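Local coordinates for pinoresinol-lariciresinol reductase (Thuja plicata, PDB 1QYD), which reduces pinoresinol to lariciresinol and then lariciresinol to secoisolariciresinol with NADPH as hydride donor, two successive steps of lignan biosynthesis, at residues 34-39 / 43-48; 63-68 / 96-101. All coordinates share one frame; numbering follows the deposited sequence.

Contact 1 (34-39 / 43-48); sequences LFRPEV and IDKVQM
Lys45, near the start of helix 43-53, reaches back over the loop 34-39 and carries most of this contact. Its CG stands anti to the backbone N (chi1 -173°), which sends the chain off the helix toward the loop; bends at chi2 and chi4 then wrap it along the carbonyl of Glu38. NZ donates a hydrogen bond of 3.1 Å to Glu38 O. The donor approaches from above the carbonyl plane, 51° out of it, with a C=O...N angle of 104°, so the bond does not follow a lone pair. The ammonium group also lies 3.3 Å from Glu38 CB, while the Glu38 carboxylate stays at a distance, OE1 being 5.4 Å from NZ. On the other flank, Lys45 CE packs 4.1 Å from Phe35 CB, and NZ comes within 3.5 Å of Arg36 CD. Two cationic side chains thus converge here. Both are inferred to bind NADP(+), which is consistent with a pocket made for the anionic cofactor. Arg36 NH2 also makes a weak hydrogen bond to Gly11 O in the glycine-rich loop. One residue on from Lys45, Val46 adds an apolar touch: its CG2 meets Val39 at CA (3.6 Å) and CB (3.7 Å), where the two backbones come nearest. The contact closes the turn between strand 31-34 and helix 43-53, with Phe35 joined by backbone hydrogen bonding to Ile60 and packed on Leu59 of the neighbouring strand 58-60.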
loop_
_atom_site.group_PDB
_atom_site.type_symbol
_atom_site.label_atom_id
_atom_site.label_comp_id
_atom_site.label_asym_id
_atom_site.label_seq_id
_atom_site.Cartn_x
_atom_site.Cartn_y
_atom_site.Cartn_z
ATOM N N LEU A 34 -14.318 7.768 18.508
ATOM C CA LEU A 34 -14.669 7.968 17.123
ATOM C C LEU A 34 -14.653 6.622 16.448
ATOM O O LEU A 34 -13.726 5.810 16.577
ATOM C CB LEU A 34 -13.680 8.872 16.417
ATOM C CG LEU A 34 -14.108 9.515 15.099
ATOM C CD1 LEU A 34 -13.479 10.881 15.119
ATOM C CD2 LEU A 34 -13.720 8.717 13.860
ATOM N N PHE A 35 -15.802 6.436 15.807
ATOM C CA PHE A 35 -15.956 5.313 14.929
ATOM C C PHE A 35 -16.537 5.719 13.599
ATOM O O PHE A 35 -17.426 6.554 13.443
ATOM C CB PHE A 35 -16.830 4.257 15.567
ATOM C CG PHE A 35 -18.311 4.543 15.672
ATOM C CD1 PHE A 35 -19.177 4.074 14.672
ATOM C CD2 PHE A 35 -18.809 5.207 16.786
ATOM C CE1 PHE A 35 -20.552 4.265 14.786
ATOM C CE2 PHE A 35 -20.190 5.388 16.888
ATOM C CZ PHE A 35 -21.058 4.921 15.896
ATOM N N ARG A 36 -15.988 4.973 12.666
ATOM C CA ARG A 36 -16.189 5.027 11.238
ATOM C C ARG A 36 -17.643 4.748 10.829
ATOM O O ARG A 36 -18.538 4.725 11.667
ATOM C CB ARG A 36 -15.226 3.997 10.608
ATOM C CG ARG A 36 -13.890 3.539 11.298
ATOM C CD ARG A 36 -13.994 2.745 12.640
ATOM N NE ARG A 36 -12.830 1.926 12.986
ATOM C CZ ARG A 36 -12.457 1.624 14.246
ATOM N NH1 ARG A 36 -13.122 2.070 15.315
ATOM N NH2 ARG A 36 -11.427 0.792 14.441
ATOM N N PRO A 37 -17.981 4.585 9.551
ATOM C CA PRO A 37 -18.963 3.599 9.119
ATOM C C PRO A 37 -18.439 2.216 8.703
ATOM O O PRO A 37 -17.749 2.004 7.702
ATOM C CB PRO A 37 -19.700 4.303 8.014
ATOM C CG PRO A 37 -18.607 5.103 7.352
ATOM C CD PRO A 37 -17.832 5.635 8.548
ATOM N N GLU A 38 -18.758 1.304 9.632
ATOM C CA GLU A 38 -18.636 -0.161 9.593
ATOM C C GLU A 38 -19.345 -0.728 10.830
ATOM O O GLU A 38 -18.880 -1.426 11.728
ATOM C CB GLU A 38 -17.187 -0.634 9.580
ATOM C CG GLU A 38 -16.901 -1.462 8.318
ATOM C CD GLU A 38 -17.463 -2.888 8.244
ATOM O OE1 GLU A 38 -17.034 -3.737 9.031
ATOM O OE2 GLU A 38 -18.295 -3.163 7.373
ATOM N N VAL A 39 -20.554 -0.187 10.828
ATOM C CA VAL A 39 -21.668 -0.633 11.618
ATOM C C VAL A 39 -22.399 -1.570 10.634
ATOM O O VAL A 39 -23.302 -2.308 11.019
ATOM C CB VAL A 39 -22.559 0.586 12.032
ATOM C CG1 VAL A 39 -21.667 1.636 12.667
ATOM C CG2 VAL A 39 -23.234 1.266 10.851
ATOM N N ILE A 43 -22.008 -6.308 13.683
ATOM C CA ILE A 43 -22.732 -6.336 14.948
ATOM C C ILE A 43 -21.745 -6.350 16.084
ATOM O O ILE A 43 -22.023 -5.904 17.191
ATOM C CB ILE A 43 -23.619 -7.592 15.156
ATOM C CG1 ILE A 43 -23.956 -8.357 13.903
ATOM C CG2 ILE A 43 -24.958 -7.098 15.690
ATOM C CD1 ILE A 43 -22.837 -9.182 13.264
ATOM N N ASP A 44 -20.570 -6.886 15.764
ATOM C CA ASP A 44 -19.497 -7.123 16.710
ATOM C C ASP A 44 -18.820 -5.858 17.199
ATOM O O ASP A 44 -18.636 -5.621 18.402
ATOM C CB ASP A 44 -18.488 -8.059 16.044
ATOM C CG ASP A 44 -19.063 -9.385 15.532
ATOM O OD1 ASP A 44 -19.378 -9.477 14.334
ATOM O OD2 ASP A 44 -19.184 -10.312 16.340
ATOM N N LYS A 45 -18.467 -5.062 16.192
ATOM C CA LYS A 45 -17.945 -3.729 16.365
ATOM C C LYS A 45 -19.016 -2.882 17.076
ATOM O O LYS A 45 -18.731 -2.266 18.103
ATOM C CB LYS A 45 -17.611 -3.261 14.959
ATOM C CG LYS A 45 -16.891 -1.939 14.721
ATOM C CD LYS A 45 -17.807 -0.727 14.494
ATOM C CE LYS A 45 -17.053 0.501 13.953
ATOM N NZ LYS A 45 -16.398 0.189 12.693
ATOM N N VAL A 46 -20.289 -2.920 16.641
ATOM C CA VAL A 46 -21.324 -2.097 17.245
ATOM C C VAL A 46 -21.584 -2.429 18.705
ATOM O O VAL A 46 -21.608 -1.517 19.537
ATOM C CB VAL A 46 -22.638 -2.218 16.384
ATOM C CG1 VAL A 46 -23.833 -1.544 17.046
ATOM C CG2 VAL A 46 -22.397 -1.514 15.037
ATOM N N GLN A 47 -21.708 -3.709 19.069
ATOM C CA GLN A 47 -22.081 -4.098 20.436
ATOM C C GLN A 47 -21.031 -3.810 21.463
ATOM O O GLN A 47 -21.318 -3.786 22.654
ATOM C CB GLN A 47 -22.429 -5.599 20.495
ATOM C CG GLN A 47 -23.810 -5.994 19.939
ATOM C CD GLN A 47 -24.039 -7.473 19.620
ATOM O OE1 GLN A 47 -25.168 -7.974 19.675
ATOM N NE2 GLN A 47 -22.995 -8.213 19.230
ATOM N N MET A 48 -19.824 -3.593 20.936
ATOM C CA MET A 48 -18.650 -3.240 21.708
ATOM C C MET A 48 -18.762 -1.760 21.872
ATOM O O MET A 48 -18.586 -1.272 22.975
ATOM C CB MET A 48 -17.397 -3.575 20.949
ATOM C CG MET A 48 -16.091 -3.436 21.722
ATOM S SD MET A 48 -16.104 -4.164 23.390
ATOM C CE MET A 48 -15.255 -5.714 23.166
#

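Contact 2 (63-68 / 96-101); sequences SLDDHQ and QLKLVE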
loop_
_atom_site.group_PDB
_atom_site.type_symbol
_atom_site.label_atom_id
_atom_site.label_comp_id
_atom_site.label_asym_id
_atom_site.label_seq_id
_atom_site.Cartn_x
_atom_site.Cartn_y
_atom_site.Cartn_z
ATOM N N SER A 63 -16.444 10.237 10.168
ATOM C CA SER A 63 -15.494 9.536 9.317
ATOM C C SER A 63 -14.210 10.386 9.308
ATOM O O SER A 63 -14.179 11.521 9.812
ATOM C CB SER A 63 -16.066 9.403 7.908
ATOM O OG SER A 63 -15.202 8.846 6.922
ATOM N N LEU A 64 -13.104 9.860 8.760
ATOM C CA LEU A 64 -11.851 10.601 8.724
ATOM C C LEU A 64 -11.707 11.583 7.583
ATOM O O LEU A 64 -10.876 12.503 7.622
ATOM C CB LEU A 64 -10.720 9.635 8.658
ATOM C CG LEU A 64 -10.436 8.973 9.958
ATOM C CD1 LEU A 64 -9.879 7.597 9.672
ATOM C CD2 LEU A 64 -9.530 9.850 10.776
ATOM N N ASP A 65 -12.538 11.318 6.563
ATOM C CA ASP A 65 -12.595 12.123 5.357
ATOM C C ASP A 65 -13.307 13.446 5.522
ATOM O O ASP A 65 -13.022 14.398 4.791
ATOM C CB ASP A 65 -13.272 11.324 4.258
ATOM C CG ASP A 65 -12.332 10.392 3.517
ATOM O OD1 ASP A 65 -12.404 10.377 2.283
ATOM O OD2 ASP A 65 -11.548 9.695 4.173
ATOM N N ASP A 66 -14.241 13.496 6.481
ATOM C CA ASP A 66 -14.934 14.730 6.778
ATOM C C ASP A 66 -14.072 15.591 7.696
ATOM O O ASP A 66 -14.194 15.575 8.926
ATOM C CB ASP A 66 -16.255 14.417 7.446
ATOM C CG ASP A 66 -17.242 15.505 7.074
ATOM O OD1 ASP A 66 -17.553 16.364 7.912
ATOM O OD2 ASP A 66 -17.675 15.482 5.916
ATOM N N HIS A 67 -13.177 16.350 7.056
ATOM C CA HIS A 67 -12.215 17.205 7.746
ATOM C C HIS A 67 -12.830 18.193 8.729
ATOM O O HIS A 67 -12.337 18.361 9.854
ATOM C CB HIS A 67 -11.402 17.946 6.680
ATOM C CG HIS A 67 -10.486 19.058 7.174
ATOM N ND1 HIS A 67 -9.952 19.200 8.380
ATOM C CD2 HIS A 67 -10.090 20.118 6.400
ATOM C CE1 HIS A 67 -9.258 20.302 8.350
ATOM N NE2 HIS A 67 -9.340 20.853 7.167
ATOM N N GLN A 68 -13.924 18.837 8.301
ATOM C CA GLN A 68 -14.584 19.788 9.168
ATOM C C GLN A 68 -15.243 19.146 10.372
ATOM O O GLN A 68 -15.269 19.806 11.405
ATOM C CB GLN A 68 -15.636 20.592 8.394
ATOM C CG GLN A 68 -16.740 19.826 7.665
ATOM C CD GLN A 68 -16.443 19.455 6.222
ATOM O OE1 GLN A 68 -15.316 19.109 5.851
ATOM N NE2 GLN A 68 -17.504 19.525 5.405
ATOM N N GLN A 96 -4.291 8.318 9.161
ATOM C CA GLN A 96 -3.871 9.163 10.258
ATOM C C GLN A 96 -3.265 10.485 9.809
ATOM O O GLN A 96 -3.092 11.352 10.662
ATOM C CB GLN A 96 -2.840 8.458 11.064
ATOM C CG GLN A 96 -3.330 7.164 11.605
ATOM C CD GLN A 96 -2.245 6.564 12.457
ATOM O OE1 GLN A 96 -1.384 5.848 11.982
ATOM N NE2 GLN A 96 -2.236 6.864 13.738
ATOM N N LEU A 97 -2.868 10.640 8.525
ATOM C CA LEU A 97 -2.317 11.880 7.971
ATOM C C LEU A 97 -3.376 12.975 7.937
ATOM O O LEU A 97 -3.138 14.087 8.408
ATOM C CB LEU A 97 -1.748 11.568 6.582
ATOM C CG LEU A 97 -0.389 10.792 6.649
ATOM C CD1 LEU A 97 -0.013 10.216 5.317
ATOM C CD2 LEU A 97 0.739 11.733 7.025
ATOM N N LYS A 98 -4.581 12.585 7.485
ATOM C CA LYS A 98 -5.832 13.328 7.559
ATOM C C LYS A 98 -6.078 13.754 8.994
ATOM O O LYS A 98 -6.344 14.921 9.236
ATOM C CB LYS A 98 -7.033 12.479 7.164
ATOM C CG LYS A 98 -6.947 11.693 5.864
ATOM C CD LYS A 98 -8.321 11.144 5.560
ATOM C CE LYS A 98 -8.395 10.712 4.104
ATOM N NZ LYS A 98 -7.657 9.486 3.861
ATOM N N LEU A 99 -6.009 12.840 9.957
ATOM C CA LEU A 99 -6.083 13.210 11.370
ATOM C C LEU A 99 -4.969 14.155 11.864
ATOM O O LEU A 99 -5.186 14.887 12.822
ATOM C CB LEU A 99 -6.120 11.881 12.127
ATOM C CG LEU A 99 -6.270 11.655 13.626
ATOM C CD1 LEU A 99 -7.379 12.448 14.273
ATOM C CD2 LEU A 99 -6.573 10.185 13.774
ATOM N N VAL A 100 -3.772 14.225 11.243
ATOM C CA VAL A 100 -2.678 15.154 11.601
ATOM C C VAL A 100 -2.914 16.570 11.041
ATOM O O VAL A 100 -2.617 17.598 11.653
ATOM C CB VAL A 100 -1.321 14.587 11.076
ATOM C CG1 VAL A 100 -0.176 15.542 11.401
ATOM C CG2 VAL A 100 -1.023 13.255 11.747
ATOM N N GLU A 101 -3.432 16.543 9.814
ATOM C CA GLU A 101 -3.946 17.688 9.091
ATOM C C GLU A 101 -5.087 18.283 9.918
ATOM O O GLU A 101 -5.150 19.500 10.069
ATOM C CB GLU A 101 -4.477 17.239 7.724
ATOM C CG GLU A 101 -3.538 17.248 6.505
ATOM C CD GLU A 101 -2.336 16.288 6.373
ATOM O OE1 GLU A 101 -1.567 16.094 7.335
ATOM O OE2 GLU A 101 -2.149 15.749 5.266
#
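Two connections of the Rossmann-type domain meet here: the loop after strand 58-60, leading into helix 67-74, and the early part of helix 96-105. Backbones approach nearest at Leu64 and Lys98, whose CA atoms are 6.7 Å apart. The CB of Leu64 is set toward the helix, and its CD2 methyl meets Leu99 CB at 4.2 Å, a modest apolar touch. Lys98 lies alongside the loop with its aliphatic chain: CD is 3.6 Å from Leu64 O and 4.2 Å from Leu64 CB. The chain runs extended through chi2 and chi3 and bends only at chi4 (73°), turning NZ aside after CE has passed 3.3 Å from Asp65 OD2. The salt bridge from NZ to that oxygen is accordingly long, 3.9 Å, and the methylene is nearer the carboxylate than the ammonium is. The stronger ionic partner of NZ is Glu95, just before the helix segment, so Lys98 serves two acidic groups, Asp65 only at long range. With an alanine here, Glu95 and Asp65 would probably lose their shared cation, and the side of Leu64 now lined by the lysine methylenes would be left less covered. The second subunit also reaches this surface: Lys266 of that chain packs on Lys98 and forms a weak, long ion pair with Asp65. Immediately after Asp65, Asp66 occupies the N-cap position of helix 67-74 and is the centre of an inverse gamma turn. A loop turning into its helix beside the helix of another connection, in a domain whose parallel sheet has the strand order 3-2-1-4-5, is an arrangement typical of the NAD(P)-binding Rossmann fold.

Overall arrangement
Contacts 1 and 2 lie in series along the chain, the first closing before the second opens, with centres 19 Å apart. They share the parallel Rossmann-type sheet. Contact 1 spans the connection from strand 31-34 to helix 43-53, and contact 2 joins the loop following strand 58-60 to helix 96-105, which comes after strand 79-82. Their loops meet directly, Pro37 CD packing 4.2 Å from Ser63 CB. The side chain of Leu64 in contact 2 lies about 6 Å from that of Arg36 in the probable cofactor site. Contact 2 therefore adjoins that site, while also facing the second subunit of the dimer.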